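Long-range contacts in Ika8 (Synthetic construct, PDB 6G6O), which is a computationally designed, symmetrical eight-bladed beta-propeller built from WD40-type repeats, a de novo scaffold rather than a natural enzyme or receptor: residues G213-V218 against D234-V239; E252-A257 against K278-L283. All coordinates share one frame; numbering follows the deposited sequence.

Contact 1 of 2, residues G213-V218 against D234-V239; sequences GHQSEV and DGTVKV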
ATOM      1  N   GLY A 213       7.274  -8.728  18.023  1.00 34.91           N
ATOM      2  CA  GLY A 213       6.311  -9.380  17.162  1.00 32.09           C
ATOM      3  C   GLY A 213       6.174 -10.857  17.468  1.00 32.91           C
ATOM      4  O   GLY A 213       6.861 -11.426  18.319  1.00 37.02           O
ATOM      5  N   HIS A 214       5.256 -11.493  16.743  1.00 33.71           N
ATOM      6  CA  HIS A 214       4.962 -12.908  16.923  1.00 34.79           C
ATOM      7  C   HIS A 214       5.330 -13.743  15.704  1.00 41.48           C
ATOM      8  O   HIS A 214       4.918 -14.904  15.613  1.00 44.40           O
ATOM      9  CB  HIS A 214       3.483 -13.098  17.263  1.00 31.91           C
ATOM     10  CG  HIS A 214       2.991 -12.186  18.343  1.00 36.52           C
ATOM     11  ND1 HIS A 214       3.207 -12.435  19.682  1.00 30.46           N
ATOM     12  CD2 HIS A 214       2.297 -11.025  18.283  1.00 30.82           C
ATOM     13  CE1 HIS A 214       2.666 -11.467  20.399  1.00 35.53           C
ATOM     14  NE2 HIS A 214       2.108 -10.599  19.574  1.00 31.52           N
ATOM     15  N   GLN A 215       6.098 -13.185  14.768  1.00 40.69           N
ATOM     16  CA  GLN A 215       6.476 -13.894  13.555  1.00 32.20           C
ATOM     17  C   GLN A 215       7.900 -13.525  13.168  1.00 34.27           C
ATOM     18  O   GLN A 215       8.441 -12.502  13.599  1.00 33.43           O
ATOM     19  CB  GLN A 215       5.525 -13.575  12.391  1.00 34.38           C
ATOM     20  CG  GLN A 215       4.133 -14.166  12.533  1.00 30.84           C
ATOM     21  CD  GLN A 215       3.068 -13.314  11.870  1.00 27.37           C
ATOM     22  OE1 GLN A 215       2.972 -12.113  12.121  1.00 32.38           O
ATOM     23  NE2 GLN A 215       2.259 -13.934  11.019  1.00 26.10           N
ATOM     24  N   SER A 216       8.504 -14.379  12.348  1.00 36.68           N
ATOM     25  CA  SER A 216       9.785 -14.106  11.716  1.00 33.67           C
ATOM     26  C   SER A 216       9.568 -13.908  10.222  1.00 33.74           C
ATOM     27  O   SER A 216       8.807 -14.650   9.594  1.00 40.00           O
ATOM     28  CB  SER A 216      10.779 -15.243  11.961  1.00 40.09           C
ATOM     29  OG  SER A 216      11.119 -15.337  13.333  1.00 40.37           O
ATOM     30  N   GLU A 217      10.242 -12.901   9.662  1.00 28.34           N
ATOM     31  CA  GLU A 217      10.082 -12.521   8.262  1.00 31.96           C
ATOM     32  C   GLU A 217       8.632 -12.200   7.927  1.00 32.71           C
ATOM     33  O   GLU A 217       7.943 -13.016   7.304  1.00 33.88           O
ATOM     34  CB  GLU A 217      10.581 -13.624   7.323  1.00 37.40           C
ATOM     35  CG  GLU A 217      11.911 -14.249   7.692  1.00 33.28           C
ATOM     36  CD  GLU A 217      12.349 -15.282   6.671  1.00 28.54           C
ATOM     37  OE1 GLU A 217      12.711 -14.887   5.542  1.00 33.40           O
ATOM     38  OE2 GLU A 217      12.322 -16.488   6.990  1.00 31.57           O
ATOM     39  N   VAL A 218       8.151 -11.029   8.326  1.00 26.84           N
ATOM     40  CA  VAL A 218       6.811 -10.611   7.934  1.00 28.97           C
ATOM     41  C   VAL A 218       6.865 -10.032   6.526  1.00 31.66           C
ATOM     42  O   VAL A 218       7.858  -9.420   6.114  1.00 27.86           O
ATOM     43  CB  VAL A 218       6.216  -9.608   8.942  1.00 30.51           C
ATOM     44  CG1 VAL A 218       6.248 -10.187  10.348  1.00 27.91           C
ATOM     45  CG2 VAL A 218       6.947  -8.277   8.886  1.00 34.70           C
ATOM     46  N   ASP A 234       5.537 -18.022   6.623  1.00 23.51           N
ATOM     47  CA  ASP A 234       5.025 -19.320   7.047  1.00 25.07           C
ATOM     48  C   ASP A 234       3.509 -19.423   6.935  1.00 28.36           C
ATOM     49  O   ASP A 234       2.946 -20.451   7.325  1.00 32.64           O
ATOM     50  CB  ASP A 234       5.466 -19.625   8.485  1.00 26.02           C
ATOM     51  CG  ASP A 234       4.912 -18.637   9.498  1.00 27.71           C
ATOM     52  OD1 ASP A 234       4.328 -17.611   9.091  1.00 33.22           O
ATOM     53  OD2 ASP A 234       5.060 -18.890  10.712  1.00 31.85           O
ATOM     54  N   GLY A 235       2.841 -18.392   6.420  1.00 25.66           N
ATOM     55  CA  GLY A 235       1.410 -18.420   6.216  1.00 25.16           C
ATOM     56  C   GLY A 235       0.580 -17.912   7.371  1.00 23.00           C
ATOM     57  O   GLY A 235      -0.654 -17.931   7.279  1.00 22.73           O
ATOM     58  N   THR A 236       1.209 -17.452   8.447  1.00 25.56           N
ATOM     59  CA  THR A 236       0.478 -17.048   9.637  1.00 24.31           C
ATOM     60  C   THR A 236      -0.005 -15.609   9.506  1.00 25.61           C
ATOM     61  O   THR A 236       0.778 -14.707   9.192  1.00 27.84           O
ATOM     62  CB  THR A 236       1.361 -17.199  10.876  1.00 24.89           C
ATOM     63  OG1 THR A 236       2.575 -16.462  10.690  1.00 28.83           O
ATOM     64  CG2 THR A 236       1.698 -18.662  11.110  1.00 27.09           C
ATOM     65  N   VAL A 237      -1.298 -15.402   9.739  1.00 24.85           N
ATOM     66  CA  VAL A 237      -1.906 -14.077   9.780  1.00 18.87           C
ATOM     67  C   VAL A 237      -2.309 -13.809  11.222  1.00 24.38           C
ATOM     68  O   VAL A 237      -3.136 -14.535  11.786  1.00 28.08           O
ATOM     69  CB  VAL A 237      -3.117 -13.974   8.843  1.00 23.29           C
ATOM     70  CG1 VAL A 237      -3.689 -12.564   8.866  1.00 22.74           C
ATOM     71  CG2 VAL A 237      -2.731 -14.371   7.432  1.00 20.88           C
ATOM     72  N   LYS A 238      -1.730 -12.772  11.819  1.00 23.08           N
ATOM     73  CA  LYS A 238      -1.926 -12.498  13.233  1.00 25.64           C
ATOM     74  C   LYS A 238      -2.488 -11.099  13.440  1.00 17.26           C
ATOM     75  O   LYS A 238      -2.248 -10.187  12.644  1.00 21.25           O
ATOM     76  CB  LYS A 238      -0.615 -12.668  14.010  1.00 25.33           C
ATOM     77  CG  LYS A 238      -0.228 -14.126  14.187  1.00 25.13           C
ATOM     78  CD  LYS A 238       1.199 -14.297  14.664  1.00 27.90           C
ATOM     79  CE  LYS A 238       1.525 -15.771  14.840  1.00 33.37           C
ATOM     80  NZ  LYS A 238       2.955 -16.006  15.172  1.00 46.11           N
ATOM     81  N   VAL A 239      -3.251 -10.949  14.519  1.00 24.05           N
ATOM     82  CA  VAL A 239      -3.878  -9.688  14.894  1.00 28.22           C
ATOM     83  C   VAL A 239      -3.521  -9.411  16.346  1.00 29.03           C
ATOM     84  O   VAL A 239      -3.837 -10.216  17.230  1.00 27.30           O
ATOM     85  CB  VAL A 239      -5.403  -9.727  14.711  1.00 28.93           C
ATOM     86  CG1 VAL A 239      -6.058  -8.621  15.518  1.00 27.63           C
ATOM     87  CG2 VAL A 239      -5.766  -9.610  13.239  1.00 20.94           C
TER

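Contact 2 of 2, residues E252-A257 against K278-L283; sequences EGHQSA and KVWDIL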
ATOM      1  N   GLU A 252      -6.242 -19.035  11.651  1.00 29.26           N
ATOM      2  CA  GLU A 252      -5.429 -20.140  11.157  1.00 32.00           C
ATOM      3  C   GLU A 252      -4.524 -19.718  10.007  1.00 30.75           C
ATOM      4  O   GLU A 252      -3.463 -20.321   9.808  1.00 38.23           O
ATOM      5  CB  GLU A 252      -6.324 -21.304  10.722  1.00 39.52           C
ATOM      6  CG  GLU A 252      -7.528 -20.903   9.884  1.00 41.29           C
ATOM      7  CD  GLU A 252      -8.746 -20.563  10.727  1.00 52.54           C
ATOM      8  OE1 GLU A 252      -8.744 -19.493  11.374  1.00 43.25           O
ATOM      9  OE2 GLU A 252      -9.702 -21.367  10.746  1.00 45.96           O
ATOM     10  N   GLY A 253      -4.915 -18.698   9.250  1.00 24.40           N
ATOM     11  CA  GLY A 253      -4.098 -18.239   8.147  1.00 25.69           C
ATOM     12  C   GLY A 253      -4.016 -19.258   7.019  1.00 32.57           C
ATOM     13  O   GLY A 253      -4.744 -20.250   6.966  1.00 34.89           O
ATOM     14  N   HIS A 254      -3.090 -18.988   6.107  1.00 31.08           N
ATOM     15  CA  HIS A 254      -2.895 -19.808   4.921  1.00 26.78           C
ATOM     16  C   HIS A 254      -1.765 -20.806   5.140  1.00 29.36           C
ATOM     17  O   HIS A 254      -0.975 -20.700   6.081  1.00 35.35           O
ATOM     18  CB  HIS A 254      -2.588 -18.933   3.701  1.00 23.71           C
ATOM     19  CG  HIS A 254      -3.609 -17.870   3.437  1.00 16.23           C
ATOM     20  ND1 HIS A 254      -4.223 -17.718   2.213  1.00 19.00           N
ATOM     21  CD2 HIS A 254      -4.110 -16.896   4.232  1.00 18.44           C
ATOM     22  CE1 HIS A 254      -5.063 -16.701   2.268  1.00 16.66           C
ATOM     23  NE2 HIS A 254      -5.016 -16.186   3.482  1.00 18.01           N
ATOM     24  N   GLN A 255      -1.702 -21.795   4.249  1.00 31.97           N
ATOM     25  CA  GLN A 255      -0.585 -22.726   4.189  1.00 27.74           C
ATOM     26  C   GLN A 255       0.453 -22.298   3.159  1.00 29.35           C
ATOM     27  O   GLN A 255       1.248 -23.126   2.701  1.00 31.45           O
ATOM     28  CB  GLN A 255      -1.086 -24.139   3.890  1.00 31.67           C
ATOM     29  CG  GLN A 255      -1.837 -24.783   5.044  1.00 32.24           C
ATOM     30  CD  GLN A 255      -3.319 -24.465   5.022  1.00 40.13           C
ATOM     31  OE1 GLN A 255      -3.982 -24.620   3.997  1.00 46.91           O
ATOM     32  NE2 GLN A 255      -3.846 -24.015   6.156  1.00 33.50           N
ATOM     33  N   SER A 256       0.452 -21.020   2.787  1.00 25.68           N
ATOM     34  CA  SER A 256       1.398 -20.463   1.835  1.00 25.14           C
ATOM     35  C   SER A 256       1.773 -19.061   2.293  1.00 29.12           C
ATOM     36  O   SER A 256       1.113 -18.469   3.150  1.00 26.22           O
ATOM     37  CB  SER A 256       0.817 -20.438   0.414  1.00 25.56           C
ATOM     38  OG  SER A 256       1.617 -19.657  -0.455  1.00 24.00           O
ATOM     39  N   ALA A 257       2.841 -18.526   1.706  1.00 27.26           N
ATOM     40  CA  ALA A 257       3.355 -17.227   2.120  1.00 23.38           C
ATOM     41  C   ALA A 257       2.313 -16.135   1.912  1.00 16.18           C
ATOM     42  O   ALA A 257       1.752 -15.994   0.823  1.00 23.92           O
ATOM     43  CB  ALA A 257       4.629 -16.894   1.344  1.00 24.69           C
ATOM     44  N   LYS A 278      -8.510 -15.676   1.943  1.00 25.83           N
ATOM     45  CA  LYS A 278      -9.346 -15.948   3.100  1.00 21.01           C
ATOM     46  C   LYS A 278      -9.858 -14.643   3.690  1.00 23.17           C
ATOM     47  O   LYS A 278      -9.216 -13.595   3.577  1.00 22.54           O
ATOM     48  CB  LYS A 278      -8.577 -16.739   4.161  1.00 23.94           C
ATOM     49  CG  LYS A 278      -8.052 -18.075   3.671  1.00 18.29           C
ATOM     50  CD  LYS A 278      -7.430 -18.875   4.804  1.00 20.91           C
ATOM     51  CE  LYS A 278      -6.860 -20.189   4.297  1.00 32.76           C
ATOM     52  NZ  LYS A 278      -6.333 -21.033   5.404  1.00 37.53           N
ATOM     53  N   VAL A 279     -11.029 -14.715   4.318  1.00 22.91           N
ATOM     54  CA  VAL A 279     -11.701 -13.546   4.876  1.00 20.67           C
ATOM     55  C   VAL A 279     -12.194 -13.908   6.270  1.00 26.09           C
ATOM     56  O   VAL A 279     -12.974 -14.852   6.426  1.00 33.88           O
ATOM     57  CB  VAL A 279     -12.876 -13.080   4.000  1.00 25.11           C
ATOM     58  CG1 VAL A 279     -13.649 -11.975   4.693  1.00 21.65           C
ATOM     59  CG2 VAL A 279     -12.378 -12.617   2.638  1.00 24.75           C
ATOM     60  N   TRP A 280     -11.741 -13.169   7.277  1.00 24.09           N
ATOM     61  CA  TRP A 280     -12.176 -13.373   8.649  1.00 23.71           C
ATOM     62  C   TRP A 280     -12.921 -12.149   9.154  1.00 17.98           C
ATOM     63  O   TRP A 280     -12.836 -11.059   8.582  1.00 25.88           O
ATOM     64  CB  TRP A 280     -10.999 -13.643   9.597  1.00 29.07           C
ATOM     65  CG  TRP A 280     -10.154 -14.821   9.260  1.00 27.06           C
ATOM     66  CD1 TRP A 280     -10.284 -16.089   9.744  1.00 24.05           C
ATOM     67  CD2 TRP A 280      -9.018 -14.836   8.393  1.00 22.46           C
ATOM     68  NE1 TRP A 280      -9.308 -16.897   9.219  1.00 25.10           N
ATOM     69  CE2 TRP A 280      -8.517 -16.152   8.385  1.00 23.07           C
ATOM     70  CE3 TRP A 280      -8.381 -13.866   7.614  1.00 21.74           C
ATOM     71  CZ2 TRP A 280      -7.409 -16.523   7.631  1.00 21.55           C
ATOM     72  CZ3 TRP A 280      -7.283 -14.235   6.867  1.00 21.33           C
ATOM     73  CH2 TRP A 280      -6.805 -15.551   6.881  1.00 24.52           C
ATOM     74  N   ASP A 281     -13.650 -12.346  10.246  1.00 25.12           N
ATOM     75  CA  ASP A 281     -14.158 -11.252  11.061  1.00 25.96           C
ATOM     76  C   ASP A 281     -13.254 -11.149  12.283  1.00 27.57           C
ATOM     77  O   ASP A 281     -13.111 -12.118  13.037  1.00 30.62           O
ATOM     78  CB  ASP A 281     -15.617 -11.488  11.460  1.00 33.35           C
ATOM     79  CG  ASP A 281     -16.163 -10.403  12.376  1.00 30.14           C
ATOM     80  OD1 ASP A 281     -15.690 -10.288  13.522  1.00 35.11           O
ATOM     81  OD2 ASP A 281     -17.069  -9.659  11.947  1.00 33.49           O
ATOM     82  N   ILE A 282     -12.641  -9.977  12.472  1.00 33.20           N
ATOM     83  CA  ILE A 282     -11.634  -9.814  13.516  1.00 32.38           C
ATOM     84  C   ILE A 282     -12.221  -9.968  14.913  1.00 32.02           C
ATOM     85  O   ILE A 282     -11.473 -10.200  15.871  1.00 31.50           O
ATOM     86  CB  ILE A 282     -10.936  -8.449  13.369  1.00 26.87           C
ATOM     87  CG1 ILE A 282      -9.506  -8.516  13.901  1.00 30.55           C
ATOM     88  CG2 ILE A 282     -11.707  -7.363  14.100  1.00 28.19           C
ATOM     89  CD1 ILE A 282      -8.773  -7.203  13.795  1.00 35.78           C
ATOM     90  N   LEU A 283     -13.539  -9.857  15.060  1.00 34.81           N
ATOM     91  CA  LEU A 283     -14.171  -9.918  16.370  1.00 30.94           C
ATOM     92  C   LEU A 283     -14.456 -11.352  16.800  1.00 35.52           C
ATOM     93  O   LEU A 283     -14.099 -11.753  17.913  1.00 40.48           O
ATOM     94  CB  LEU A 283     -15.465  -9.100  16.360  1.00 33.70           C
ATOM     95  CG  LEU A 283     -15.708  -8.173  17.545  1.00 35.91           C
ATOM     96  CD1 LEU A 283     -14.403  -7.534  17.983  1.00 37.98           C
ATOM     97  CD2 LEU A 283     -16.721  -7.116  17.152  1.00 41.06           C
TER

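Contact 1 of 2, residues G213-V218 against D234-V239
Gln-215 reaches across to Thr-236 with its amide, and NE2 donates to Thr-236 OG1 over 2.6 Å, almost straight (175° at the hydrogen). The threonine oxygen lies in the plane of the amide, so this bond uses an N-H of the NH2 group squarely. The other end of the amide is held by OE1 bonding to Ser-230 OG. Thr-236 OG1 passes its own hydrogen to Asp-234 OD1 at 2.6 Å and is left to accept from the glutamine, which favours NE2 on this side. A chi1 of 55° sets the threonine hydroxyl between backbone N and carbonyl carbon, facing back to the aspartate. OD1 also takes the backbone N of Thr-236, from above the carboxylate plane, closing an Asx turn. Lys-238, extended beyond CG, slides past the Gln-215 side chain in the opposite direction, with its CD 3.5 Å from Gln-215 CD. Its NZ ends too close to His-214 O for that meeting to be trusted. His-214 turns its ring elsewhere, meeting Trp-240 edge-to-face while NE2 bonds to Gly-245 O. The loop between strands 207-211 and 218-224 thus packs onto the start of strand 237-241 and the turn before it, with Lys-238 flanked by strands 227-232 and 247-249.

Contact 2 of 2, residues E252-A257 against K278-L283
The imidazole of His-254 lies flat against the aliphatic part of Lys-278. CG of the lysine sits over one face of the ring, 3.8 Å from its centroid and 26° off the normal, a CH-pi contact displaced toward the rim. With CG beside the backbone N (chi1 -59°) and the chain extended, Lys-278 slides past the histidine in the opposite direction, and its NZ arrives at Gly-253 O. The modelled separation there is too short to take literally. Trp-280 has Lys-278 CB over one indole face, 3.4 Å above the plane. The indole meets His-254 at a slant, CH2 standing 3.9 Å from NE2, and its CZ2 packs 3.7 Å from Gly-253 N. Glu-252 bends at chi2 to bring OE1 to Trp-280 NE1 at 3.4 Å, a weak hydrogen bond with carboxylate and ring planes 42° apart. Both imidazole nitrogens are engaged, NE2 with Ser-270 OG and ND1 with Thr-276 OG1, which fixes the ring's rotation. Gly-253 with His-254 and Trp-280 with Asp-281 form the GH and WD pairs of a WD40 repeat; the His-254 to Ser-270 bond matches part of its Trp-Ser/Thr-His-Asp network, though Trp-280 NE1 turns to Glu-252 and His-254 ND1 to Thr-276.

Overall arrangement
Contact 1 and contact 2 belong to successive WD repeats, with centres 11 Å apart, and each joins the loop ahead of a blade's first strand to its third strand. Where they meet, Gly-235 O probably accepts a hydrogen bond from His-254 N at 2.9 Å. Nonpolar packing adds to this: Val-237 CG2 lies 4.2 Å from Gly-253 CA, and Val-239 CG1 is 3.5 Å from Ile-282 CD1. The same His-Gln pair is used differently in the two: Gln-215 meets Ser-230 in contact 1 while His-214 turns to Trp-240 and Gly-245, and His-254 meets the equivalent Ser-270 in contact 2. Both contacts are scaffold packing in a designed protein, on the same side of the chain's centre.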